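Local coordinates for protein 5-Carboxyvanillate Decarboxylase (Novosphingobium aromaticivorans, PDB 4QRN) that probably decarboxylates 5-carboxyvanillate, as a metal-dependent member of the amidohydrolase superfamily that binds manganese in its active site, at residues 102-107 with 333-338; 186-191 with 205-210; 240-245 with 257-262. One frame throughout, in Å; residues are numbered along the deposited sequence.

Interaction 1. Residues 102-107 with 333-338; sequences TGIDKA and YAMDYP. With MN (manganese (II) ion), chain E; 1DF (4-hydroxy-3-methoxy-5-nitrobenzoic acid), chain F.
T102 and I104, between helix 93-101 and strand 106-111, pack against Y333 and M335 of the active-site loop that carries the manganese ligand D336. The contact is small and mostly apolar, with no hydrogen bond across it. The methyl of M335 is the shared point. M335 CG is anti to the backbone N (chi1 176°), the chain runs straight on to the sulfur, and a bend at chi3 of -86° then turns CE toward T102 and I104. CE lies 3.8 Å from I104 CG1 and 3.7 Å from T102 OG1. That hydroxyl has its polar partner in D98. The tip of the same I104 branch, CD1, meets the phenol of Y333, 3.9 Å from Y333 CE2 and oblique to the ring.

One residue beyond M335 the loop reaches the metal. D336 OD1 binds manganese at 2.1 Å. Oxygens O3 and O11 of the bound 4-hydroxy-3-methoxy-5-nitrobenzoic acid and a water are also metal ligands, and E41 and H210 complete the site.

G103, with positive phi, is the C-prime residue of the Schellman motif that ends helix 93-101. M335 N is held by E42, and the Y333 carbonyl by T40, both on strand 38-44. I104 also lies on A39 of that strand and on M99 of helix 93-101. The contact thus joins the loop after strand 331-332 to the end of helix 93-101, beside strand 38-44.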
loop_
_atom_site.group_PDB
_atom_site.type_symbol
_atom_site.label_atom_id
_atom_site.label_comp_id
_atom_site.label_asym_id
_atom_site.label_seq_id
_atom_site.Cartn_x
_atom_site.Cartn_y
_atom_site.Cartn_z
ATOM N N THR A 102 28.636 8.730 8.869
ATOM C CA THR A 102 27.675 7.672 9.165
ATOM C C THR A 102 28.190 6.284 8.772
ATOM O O THR A 102 27.434 5.321 8.705
ATOM C CB THR A 102 26.313 7.965 8.514
ATOM O OG1 THR A 102 26.474 8.267 7.111
ATOM C CG2 THR A 102 25.612 9.088 9.243
ATOM N N GLY A 103 29.496 6.183 8.536
ATOM C CA GLY A 103 30.084 4.892 8.252
ATOM C C GLY A 103 29.671 4.263 6.929
ATOM O O GLY A 103 29.760 3.042 6.790
ATOM N N ILE A 104 29.216 5.081 5.979
ATOM C CA ILE A 104 28.785 4.569 4.695
ATOM C C ILE A 104 29.983 4.474 3.754
ATOM O O ILE A 104 30.599 5.477 3.388
ATOM C CB ILE A 104 27.652 5.421 4.085
ATOM C CG1 ILE A 104 26.446 5.485 5.035
ATOM C CG2 ILE A 104 27.281 4.878 2.706
ATOM C CD1 ILE A 104 25.921 4.135 5.515
ATOM N N ASP A 105 30.340 3.244 3.394
ATOM C CA ASP A 105 31.509 2.997 2.544
ATOM C C ASP A 105 31.262 3.333 1.086
ATOM O O ASP A 105 32.140 3.898 0.432
ATOM C CB ASP A 105 31.944 1.542 2.714
ATOM C CG ASP A 105 32.429 1.278 4.110
ATOM O OD1 ASP A 105 33.528 1.791 4.438
ATOM O OD2 ASP A 105 31.716 0.603 4.894
ATOM N N LYS A 106 30.101 2.957 0.556
ATOM C CA LYS A 106 29.788 3.214 -0.842
ATOM C C LYS A 106 28.342 3.613 -0.950
ATOM O O LYS A 106 27.497 3.141 -0.172
ATOM C CB LYS A 106 30.032 1.972 -1.701
ATOM C CG LYS A 106 31.464 1.445 -1.622
ATOM C CD LYS A 106 31.721 0.355 -2.646
ATOM C CE LYS A 106 33.155 -0.157 -2.533
ATOM N NZ LYS A 106 33.488 -1.123 -3.608
ATOM N N ALA A 107 28.067 4.474 -1.928
ATOM C CA ALA A 107 26.719 4.934 -2.228
ATOM C C ALA A 107 26.433 4.681 -3.697
ATOM O O ALA A 107 27.253 5.038 -4.557
ATOM C CB ALA A 107 26.597 6.410 -1.912
ATOM N N TYR A 333 20.497 -3.160 2.171
ATOM C CA TYR A 333 20.493 -1.900 2.874
ATOM C C TYR A 333 20.487 -0.714 1.907
ATOM O O TYR A 333 21.198 -0.708 0.899
ATOM C CB TYR A 333 21.744 -1.816 3.762
ATOM C CG TYR A 333 21.905 -0.457 4.422
ATOM C CD1 TYR A 333 21.045 -0.052 5.444
ATOM C CD2 TYR A 333 22.873 0.437 3.999
ATOM C CE1 TYR A 333 21.156 1.209 6.011
ATOM C CE2 TYR A 333 22.985 1.691 4.551
ATOM C CZ TYR A 333 22.118 2.088 5.551
ATOM O OH TYR A 333 22.268 3.357 6.069
ATOM N N ALA A 334 19.712 0.313 2.264
ATOM C CA ALA A 334 19.765 1.617 1.597
ATOM C C ALA A 334 19.445 2.670 2.635
ATOM O O ALA A 334 18.649 2.436 3.553
ATOM C CB ALA A 334 18.763 1.712 0.452
ATOM N N MET A 335 20.054 3.844 2.463
ATOM C CA MET A 335 19.830 4.960 3.369
ATOM C C MET A 335 18.741 5.951 2.885
ATOM O O MET A 335 18.024 6.514 3.702
ATOM C CB MET A 335 21.154 5.691 3.607
ATOM C CG MET A 335 21.017 6.931 4.453
ATOM S SD MET A 335 22.573 7.754 4.794
ATOM C CE MET A 335 23.140 6.869 6.241
ATOM N N ASP A 336 18.657 6.196 1.571
ATOM C CA ASP A 336 17.790 7.255 1.036
ATOM C C ASP A 336 18.374 8.627 1.411
ATOM O O ASP A 336 17.635 9.597 1.603
ATOM C CB ASP A 336 16.304 7.088 1.476
ATOM C CG ASP A 336 15.303 7.125 0.298
ATOM O OD1 ASP A 336 15.625 7.710 -0.783
ATOM O OD2 ASP A 336 14.187 6.571 0.493
ATOM N N TYR A 337 19.701 8.738 1.437
ATOM C CA TYR A 337 20.321 10.053 1.605
ATOM C C TYR A 337 19.938 10.933 0.408
ATOM O O TYR A 337 19.974 10.459 -0.721
ATOM C CB TYR A 337 21.816 9.877 1.632
ATOM C CG TYR A 337 22.610 11.158 1.734
ATOM C CD1 TYR A 337 23.024 11.851 0.592
ATOM C CD2 TYR A 337 22.979 11.665 2.981
ATOM C CE1 TYR A 337 23.804 12.993 0.679
ATOM C CE2 TYR A 337 23.761 12.830 3.083
ATOM C CZ TYR A 337 24.173 13.477 1.923
ATOM O OH TYR A 337 24.974 14.605 1.976
ATOM N N PRO A 338 19.624 12.223 0.612
ATOM C CA PRO A 338 19.632 12.971 1.875
ATOM C C PRO A 338 18.244 13.119 2.482
ATOM O O PRO A 338 18.098 13.845 3.473
ATOM C CB PRO A 338 20.192 14.326 1.435
ATOM C CG PRO A 338 19.561 14.542 0.084
ATOM C CD PRO A 338 19.548 13.143 -0.548
HETATM MN MN MN E . 14.691 7.689 -2.668
HETATM C C1 1DF F . 11.572 11.871 -0.603
HETATM C CO1 1DF F . 11.827 10.571 -0.268
HETATM C CO2 1DF F . 11.894 12.323 -1.903
HETATM C CM1 1DF F . 12.508 9.782 -1.254
HETATM C CM2 1DF F . 12.671 11.567 -2.757
HETATM O OM 1DF F . 13.052 11.976 -4.004
HETATM C CZ 1DF F . 13.110 10.302 -2.397
HETATM C CC 1DF F . 10.895 12.806 0.329
HETATM C CV 1DF F . 12.413 13.139 -4.532
HETATM O O1 1DF F . 11.062 12.616 1.605
HETATM O O2 1DF F . 10.225 13.732 -0.141
HETATM O O3 1DF F . 13.977 9.635 -3.101
HETATM N N 1DF F . 12.330 8.298 -1.086
HETATM O O11 1DF F . 12.723 7.510 -1.899
HETATM O O22 1DF F . 11.601 7.911 -0.131
HETATM O O HOH W 1 16.735 8.003 -3.389
#

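Interaction 2. Residues 186-191 with 205-210; sequences RYLDEE and QPLYIH. With MN (manganese (II) ion), chain E; 1DF (4-hydroxy-3-methoxy-5-nitrobenzoic acid), chain F; ACT (acetate ion), chain L.
L188 turns its CG to the side of the backbone N, away from the carbonyl carbon (chi1 -69°), which sends CD1 toward L207 and I209. CD1 of L188 sits 4.3 Å from L207 CD2 and 4.4 Å from I209 CD1, the tip of the CG1 branch. One methyl therefore touches two strand residues at loose van der Waals distance, with no polar bond across the contact.

L188 belongs to a type I beta turn, Y187 to E190, closed by E190 N to Y187 O at 3.1 Å. R186 lies just before the turn. A bend at chi3 (71°) brings its guanidinium side-on to E190. NE donates to OE2 of E190, nearly straight. R186 NH2 donates to E190 OE1 at 2.8 Å, and the pair is a salt bridge. Both oxygens lie in the guanidinium plane, though the carboxylate is tilted against it. With a leucine in place of R186, E190 would probably lose its charged mate and its carboxylate would be freer to turn. An acetate, probably from the crystallisation liquor, lies at the edge of the guanidinium.

The turn lies in the beta-alpha-beta crossover that runs from strand 177-179 through helix 194-203 to strand 207-209. Such units build the barrel of amidohydrolases, which hold their metals at the C-terminal ends of the strands. H210 follows this strand, and its NE2 binds manganese at 2.2 Å. Y208 OH is hydrogen-bonded to OE1 of E41, a second-shell link to another metal ligand.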
loop_
_atom_site.group_PDB
_atom_site.type_symbol
_atom_site.label_atom_id
_atom_site.label_comp_id
_atom_site.label_asym_id
_atom_site.label_seq_id
_atom_site.Cartn_x
_atom_site.Cartn_y
_atom_site.Cartn_z
ATOM N N ARG A 186 2.152 7.493 -17.908
ATOM C CA ARG A 186 2.258 6.222 -18.626
ATOM C C ARG A 186 3.198 5.289 -17.880
ATOM O O ARG A 186 4.230 5.720 -17.344
ATOM C CB ARG A 186 2.785 6.432 -20.052
ATOM C CG ARG A 186 1.920 7.357 -20.869
ATOM C CD ARG A 186 2.526 7.566 -22.243
ATOM N NE ARG A 186 2.401 6.357 -23.038
ATOM C CZ ARG A 186 2.829 6.254 -24.285
ATOM N NH1 ARG A 186 3.453 7.279 -24.853
ATOM N NH2 ARG A 186 2.638 5.129 -24.956
ATOM N N TYR A 187 2.875 4.002 -17.926
ATOM C CA TYR A 187 3.578 2.959 -17.171
ATOM C C TYR A 187 4.320 2.018 -18.094
ATOM O O TYR A 187 3.965 1.851 -19.270
ATOM C CB TYR A 187 2.561 2.214 -16.262
ATOM C CG TYR A 187 2.014 3.147 -15.194
ATOM C CD1 TYR A 187 0.930 3.992 -15.439
ATOM C CD2 TYR A 187 2.681 3.269 -13.978
ATOM C CE1 TYR A 187 0.512 4.922 -14.485
ATOM C CE2 TYR A 187 2.273 4.192 -13.006
ATOM C CZ TYR A 187 1.187 5.019 -13.275
ATOM O OH TYR A 187 0.776 5.963 -12.376
ATOM N N LEU A 188 5.344 1.388 -17.542
ATOM C CA LEU A 188 6.321 0.648 -18.349
ATOM C C LEU A 188 5.786 -0.657 -18.904
ATOM O O LEU A 188 6.461 -1.283 -19.717
ATOM C CB LEU A 188 7.584 0.385 -17.522
ATOM C CG LEU A 188 8.422 1.625 -17.189
ATOM C CD1 LEU A 188 9.389 1.245 -16.094
ATOM C CD2 LEU A 188 9.164 2.204 -18.428
ATOM N N ASP A 189 4.591 -1.077 -18.487
ATOM C CA ASP A 189 3.967 -2.255 -19.080
ATOM C C ASP A 189 3.431 -2.007 -20.483
ATOM O O ASP A 189 3.087 -2.950 -21.171
ATOM C CB ASP A 189 2.820 -2.740 -18.199
ATOM C CG ASP A 189 1.778 -1.663 -17.965
ATOM O OD1 ASP A 189 2.046 -0.758 -17.152
ATOM O OD2 ASP A 189 0.706 -1.720 -18.623
ATOM N N GLU A 190 3.353 -0.750 -20.917
ATOM C CA GLU A 190 2.911 -0.493 -22.296
ATOM C C GLU A 190 3.971 -0.973 -23.272
ATOM O O GLU A 190 5.176 -0.806 -23.018
ATOM C CB GLU A 190 2.703 0.988 -22.552
ATOM C CG GLU A 190 1.512 1.604 -21.897
ATOM C CD GLU A 190 1.230 2.948 -22.524
ATOM O OE1 GLU A 190 1.127 3.028 -23.768
ATOM O OE2 GLU A 190 1.150 3.934 -21.786
ATOM N N GLU A 191 3.521 -1.523 -24.399
ATOM C CA GLU A 191 4.451 -2.020 -25.410
ATOM C C GLU A 191 5.416 -0.933 -25.886
ATOM O O GLU A 191 6.554 -1.231 -26.252
ATOM C CB GLU A 191 3.692 -2.576 -26.612
ATOM C CG GLU A 191 2.960 -3.878 -26.319
ATOM C CD GLU A 191 2.598 -4.649 -27.572
ATOM O OE1 GLU A 191 2.538 -4.037 -28.660
ATOM O OE2 GLU A 191 2.375 -5.873 -27.468
ATOM N N GLN A 205 21.673 -5.655 -16.820
ATOM C CA GLN A 205 21.708 -4.804 -15.645
ATOM C C GLN A 205 20.320 -4.671 -15.048
ATOM O O GLN A 205 19.320 -4.795 -15.766
ATOM C CB GLN A 205 22.246 -3.425 -15.990
ATOM C CG GLN A 205 23.718 -3.470 -16.304
ATOM C CD GLN A 205 24.317 -2.100 -16.500
ATOM O OE1 GLN A 205 23.612 -1.159 -16.854
ATOM N NE2 GLN A 205 25.633 -1.972 -16.271
ATOM N N PRO A 206 20.264 -4.376 -13.747
ATOM C CA PRO A 206 18.968 -4.191 -13.092
ATOM C C PRO A 206 18.373 -2.831 -13.365
ATOM O O PRO A 206 19.076 -1.834 -13.601
ATOM C CB PRO A 206 19.322 -4.304 -11.606
ATOM C CG PRO A 206 20.751 -3.796 -11.551
ATOM C CD PRO A 206 21.388 -4.311 -12.791
ATOM N N LEU A 207 17.047 -2.811 -13.285
ATOM C CA LEU A 207 16.251 -1.603 -13.281
ATOM C C LEU A 207 15.811 -1.321 -11.863
ATOM O O LEU A 207 15.173 -2.188 -11.247
ATOM C CB LEU A 207 15.006 -1.829 -14.137
ATOM C CG LEU A 207 13.944 -0.739 -14.042
ATOM C CD1 LEU A 207 14.482 0.645 -14.488
ATOM C CD2 LEU A 207 12.729 -1.127 -14.859
ATOM N N TYR A 208 16.100 -0.134 -11.334
ATOM C CA TYR A 208 15.540 0.294 -10.047
ATOM C C TYR A 208 14.320 1.171 -10.360
ATOM O O TYR A 208 14.465 2.222 -11.003
ATOM C CB TYR A 208 16.611 1.069 -9.267
ATOM C CG TYR A 208 16.389 1.119 -7.758
ATOM C CD1 TYR A 208 15.293 1.767 -7.191
ATOM C CD2 TYR A 208 17.281 0.503 -6.892
ATOM C CE1 TYR A 208 15.104 1.800 -5.804
ATOM C CE2 TYR A 208 17.117 0.555 -5.516
ATOM C CZ TYR A 208 16.031 1.209 -4.977
ATOM O OH TYR A 208 15.882 1.237 -3.610
ATOM N N ILE A 209 13.126 0.729 -9.958
ATOM C CA ILE A 209 11.941 1.579 -10.114
ATOM C C ILE A 209 11.791 2.331 -8.806
ATOM O O ILE A 209 11.397 1.768 -7.782
ATOM C CB ILE A 209 10.670 0.817 -10.476
ATOM C CG1 ILE A 209 10.870 0.049 -11.775
ATOM C CG2 ILE A 209 9.518 1.832 -10.641
ATOM C CD1 ILE A 209 9.660 -0.758 -12.230
ATOM N N HIS A 210 12.183 3.601 -8.841
ATOM C CA HIS A 210 12.119 4.488 -7.696
ATOM C C HIS A 210 10.773 5.216 -7.705
ATOM O O HIS A 210 10.198 5.436 -8.775
ATOM C CB HIS A 210 13.249 5.512 -7.838
ATOM C CG HIS A 210 13.404 6.404 -6.647
ATOM N ND1 HIS A 210 12.634 7.523 -6.453
ATOM C CD2 HIS A 210 14.231 6.319 -5.575
ATOM C CE1 HIS A 210 12.974 8.079 -5.294
ATOM N NE2 HIS A 210 13.960 7.383 -4.751
HETATM MN MN MN E . 14.691 7.689 -2.668
HETATM C C1 1DF F . 11.572 11.871 -0.603
HETATM C CO1 1DF F . 11.827 10.571 -0.268
HETATM C CO2 1DF F . 11.894 12.323 -1.903
HETATM C CM1 1DF F . 12.508 9.782 -1.254
HETATM C CM2 1DF F . 12.671 11.567 -2.757
HETATM O OM 1DF F . 13.052 11.976 -4.004
HETATM C CZ 1DF F . 13.110 10.302 -2.397
HETATM C CC 1DF F . 10.895 12.806 0.329
HETATM C CV 1DF F . 12.413 13.139 -4.532
HETATM O O1 1DF F . 11.062 12.616 1.605
HETATM O O2 1DF F . 10.225 13.732 -0.141
HETATM O O3 1DF F . 13.977 9.635 -3.101
HETATM N N 1DF F . 12.330 8.298 -1.086
HETATM O O11 1DF F . 12.723 7.510 -1.899
HETATM O O22 1DF F . 11.601 7.911 -0.131
HETATM C C ACT L . 4.703 10.307 -23.433
HETATM O O ACT L . 4.848 9.141 -23.869
HETATM O OXT ACT L . 3.526 10.696 -23.222
HETATM C CH3 ACT L . 5.880 11.202 -23.189
HETATM O O HOH W 1 16.735 8.003 -3.389
#

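Interaction 3. Residues 240-245 with 257-262; sequences MHLLRL and LQIMVG
L242 is the first residue of helix segment 240-245 to reach strand 259-261. Its CG is anti to the backbone N (chi1 177°), and the two methyls divide between two strand residues. CD1 lies 4.1 Å from I259 CG2, the two side chains running past each other in opposite directions. CD2 faces both methyls of V261, with CG1 the closer at 3.9 Å. Next, R244 points elsewhere: it forms salt bridges with D189 and with E224 of the second subunit. L245, three residues after L242, returns to the strand. Its CD1 meets I259 CD1 at 4.1 Å, and these side chains cross at about a right angle. I259 is thus touched by both leucines, one on each branch.

Segment 240-245 and strand 259-261 run nearly antiparallel, at 158°, their axes within 10.5 Å. Helix 233-248 is part of the beta-alpha-beta connection from strand 207-209 to strand 259-261, and here it covers the strand it leads to. M260, between the two touching strand residues, points away from the helix.

Every group in the contact is an aliphatic branch and all are buried, so the helix is held here by apolar packing and shape, with no hydrogen bond across.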
loop_
_atom_site.group_PDB
_atom_site.type_symbol
_atom_site.label_atom_id
_atom_site.label_comp_id
_atom_site.label_asym_id
_atom_site.label_seq_id
_atom_site.Cartn_x
_atom_site.Cartn_y
_atom_site.Cartn_z
ATOM N N MET A 240 2.122 -0.123 -7.327
ATOM C CA MET A 240 1.253 -0.319 -8.482
ATOM C C MET A 240 2.074 -0.603 -9.737
ATOM O O MET A 240 1.740 -1.477 -10.536
ATOM C CB MET A 240 0.373 0.911 -8.721
ATOM C CG MET A 240 -0.601 0.719 -9.879
ATOM S SD MET A 240 -1.554 2.204 -10.247
ATOM C CE MET A 240 -0.298 3.341 -10.779
ATOM N N HIS A 241 3.131 0.180 -9.929
ATOM C CA HIS A 241 3.940 0.055 -11.138
ATOM C C HIS A 241 4.614 -1.313 -11.216
ATOM O O HIS A 241 4.575 -1.979 -12.258
ATOM C CB HIS A 241 4.963 1.177 -11.178
ATOM C CG HIS A 241 5.480 1.485 -12.546
ATOM N ND1 HIS A 241 6.064 2.695 -12.821
ATOM C CD2 HIS A 241 5.434 0.811 -13.729
ATOM C CE1 HIS A 241 6.385 2.734 -14.104
ATOM N NE2 HIS A 241 6.008 1.614 -14.688
ATOM N N LEU A 242 5.239 -1.744 -10.121
ATOM C CA LEU A 242 5.862 -3.056 -10.108
ATOM C C LEU A 242 4.806 -4.143 -10.315
ATOM O O LEU A 242 5.013 -5.102 -11.083
ATOM C CB LEU A 242 6.636 -3.273 -8.827
ATOM C CG LEU A 242 7.269 -4.661 -8.676
ATOM C CD1 LEU A 242 8.188 -5.025 -9.846
ATOM C CD2 LEU A 242 8.013 -4.723 -7.353
ATOM N N LEU A 243 3.658 -4.019 -9.640
ATOM C CA LEU A 243 2.624 -5.033 -9.773
ATOM C C LEU A 243 2.118 -5.131 -11.214
ATOM O O LEU A 243 1.907 -6.225 -11.736
ATOM C CB LEU A 243 1.485 -4.749 -8.803
ATOM C CG LEU A 243 0.367 -5.786 -8.755
ATOM C CD1 LEU A 243 0.883 -7.192 -8.434
ATOM C CD2 LEU A 243 -0.689 -5.372 -7.726
ATOM N N ARG A 244 1.915 -3.992 -11.887
ATOM C CA ARG A 244 1.497 -3.927 -13.301
ATOM C C ARG A 244 2.483 -4.669 -14.190
ATOM O O ARG A 244 2.116 -5.369 -15.122
ATOM C CB ARG A 244 1.426 -2.460 -13.788
ATOM C CG ARG A 244 0.137 -1.748 -13.374
ATOM C CD ARG A 244 -0.014 -0.304 -13.865
ATOM N NE ARG A 244 0.016 -0.183 -15.318
ATOM C CZ ARG A 244 -0.732 0.656 -16.037
ATOM N NH1 ARG A 244 -0.560 0.707 -17.343
ATOM N NH2 ARG A 244 -1.654 1.433 -15.476
ATOM N N LEU A 245 3.767 -4.461 -13.915
ATOM C CA LEU A 245 4.789 -5.133 -14.702
ATOM C C LEU A 245 4.797 -6.641 -14.462
ATOM O O LEU A 245 4.916 -7.429 -15.411
ATOM C CB LEU A 245 6.153 -4.539 -14.396
ATOM C CG LEU A 245 6.416 -3.220 -15.110
ATOM C CD1 LEU A 245 7.596 -2.484 -14.472
ATOM C CD2 LEU A 245 6.693 -3.462 -16.600
ATOM N N LEU A 257 15.588 -10.578 -16.330
ATOM C CA LEU A 257 15.480 -9.206 -15.828
ATOM C C LEU A 257 15.302 -9.139 -14.324
ATOM O O LEU A 257 14.450 -9.836 -13.767
ATOM C CB LEU A 257 14.294 -8.538 -16.513
ATOM C CG LEU A 257 13.981 -7.103 -16.109
ATOM C CD1 LEU A 257 15.064 -6.162 -16.601
ATOM C CD2 LEU A 257 12.615 -6.711 -16.658
ATOM N N GLN A 258 16.090 -8.278 -13.685
ATOM C CA GLN A 258 15.942 -7.998 -12.267
ATOM C C GLN A 258 15.416 -6.575 -12.107
ATOM O O GLN A 258 15.984 -5.638 -12.667
ATOM C CB GLN A 258 17.280 -8.119 -11.529
ATOM C CG GLN A 258 17.923 -9.497 -11.691
ATOM C CD GLN A 258 17.072 -10.600 -11.081
ATOM O OE1 GLN A 258 16.702 -10.520 -9.912
ATOM N NE2 GLN A 258 16.712 -11.612 -11.881
ATOM N N ILE A 259 14.336 -6.436 -11.331
ATOM C CA ILE A 259 13.810 -5.128 -10.956
ATOM C C ILE A 259 13.975 -4.952 -9.459
ATOM O O ILE A 259 13.552 -5.801 -8.667
ATOM C CB ILE A 259 12.344 -4.918 -11.378
ATOM C CG1 ILE A 259 12.225 -5.034 -12.904
ATOM C CG2 ILE A 259 11.854 -3.541 -10.853
ATOM C CD1 ILE A 259 10.798 -4.824 -13.455
ATOM N N MET A 260 14.606 -3.837 -9.082
ATOM C CA MET A 260 14.789 -3.423 -7.697
ATOM C C MET A 260 13.770 -2.365 -7.316
ATOM O O MET A 260 13.486 -1.477 -8.112
ATOM C CB MET A 260 16.191 -2.819 -7.545
ATOM C CG MET A 260 17.331 -3.763 -7.815
ATOM S SD MET A 260 18.892 -2.867 -7.954
ATOM C CE MET A 260 20.023 -4.232 -7.989
ATOM N N VAL A 261 13.252 -2.470 -6.097
ATOM C CA VAL A 261 12.454 -1.403 -5.506
ATOM C C VAL A 261 12.904 -1.207 -4.067
ATOM O O VAL A 261 13.453 -2.116 -3.425
ATOM C CB VAL A 261 10.940 -1.673 -5.556
ATOM C CG1 VAL A 261 10.416 -1.610 -6.986
ATOM C CG2 VAL A 261 10.610 -3.010 -4.906
ATOM N N GLY A 262 12.683 0.002 -3.582
ATOM C CA GLY A 262 13.019 0.390 -2.231
ATOM C C GLY A 262 11.864 0.235 -1.263
ATOM O O GLY A 262 10.868 -0.449 -1.518
#

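In the fold
Interactions 2 and 3 are neighbours, with centres 7 Å apart. Their strands, 207-209 and 259-261, lie side by side in one parallel sheet, where L207 O and M260 N are 2.8 Å apart, probably hydrogen-bonded. A salt bridge also joins them, D189 OD1 to R244 NE at 2.8 Å. Interaction 1 lies across the chain's centre, about 24 Å and 22 Å from interactions 2 and 3 between centres, and its two segments enclose both along the sequence. The active site connects interactions 1 and 2: each supplies a manganese ligand, and both touch the bound nitrobenzoic acid. Interaction 3 stands further back, the V261 side chain about 10 Å from the metal.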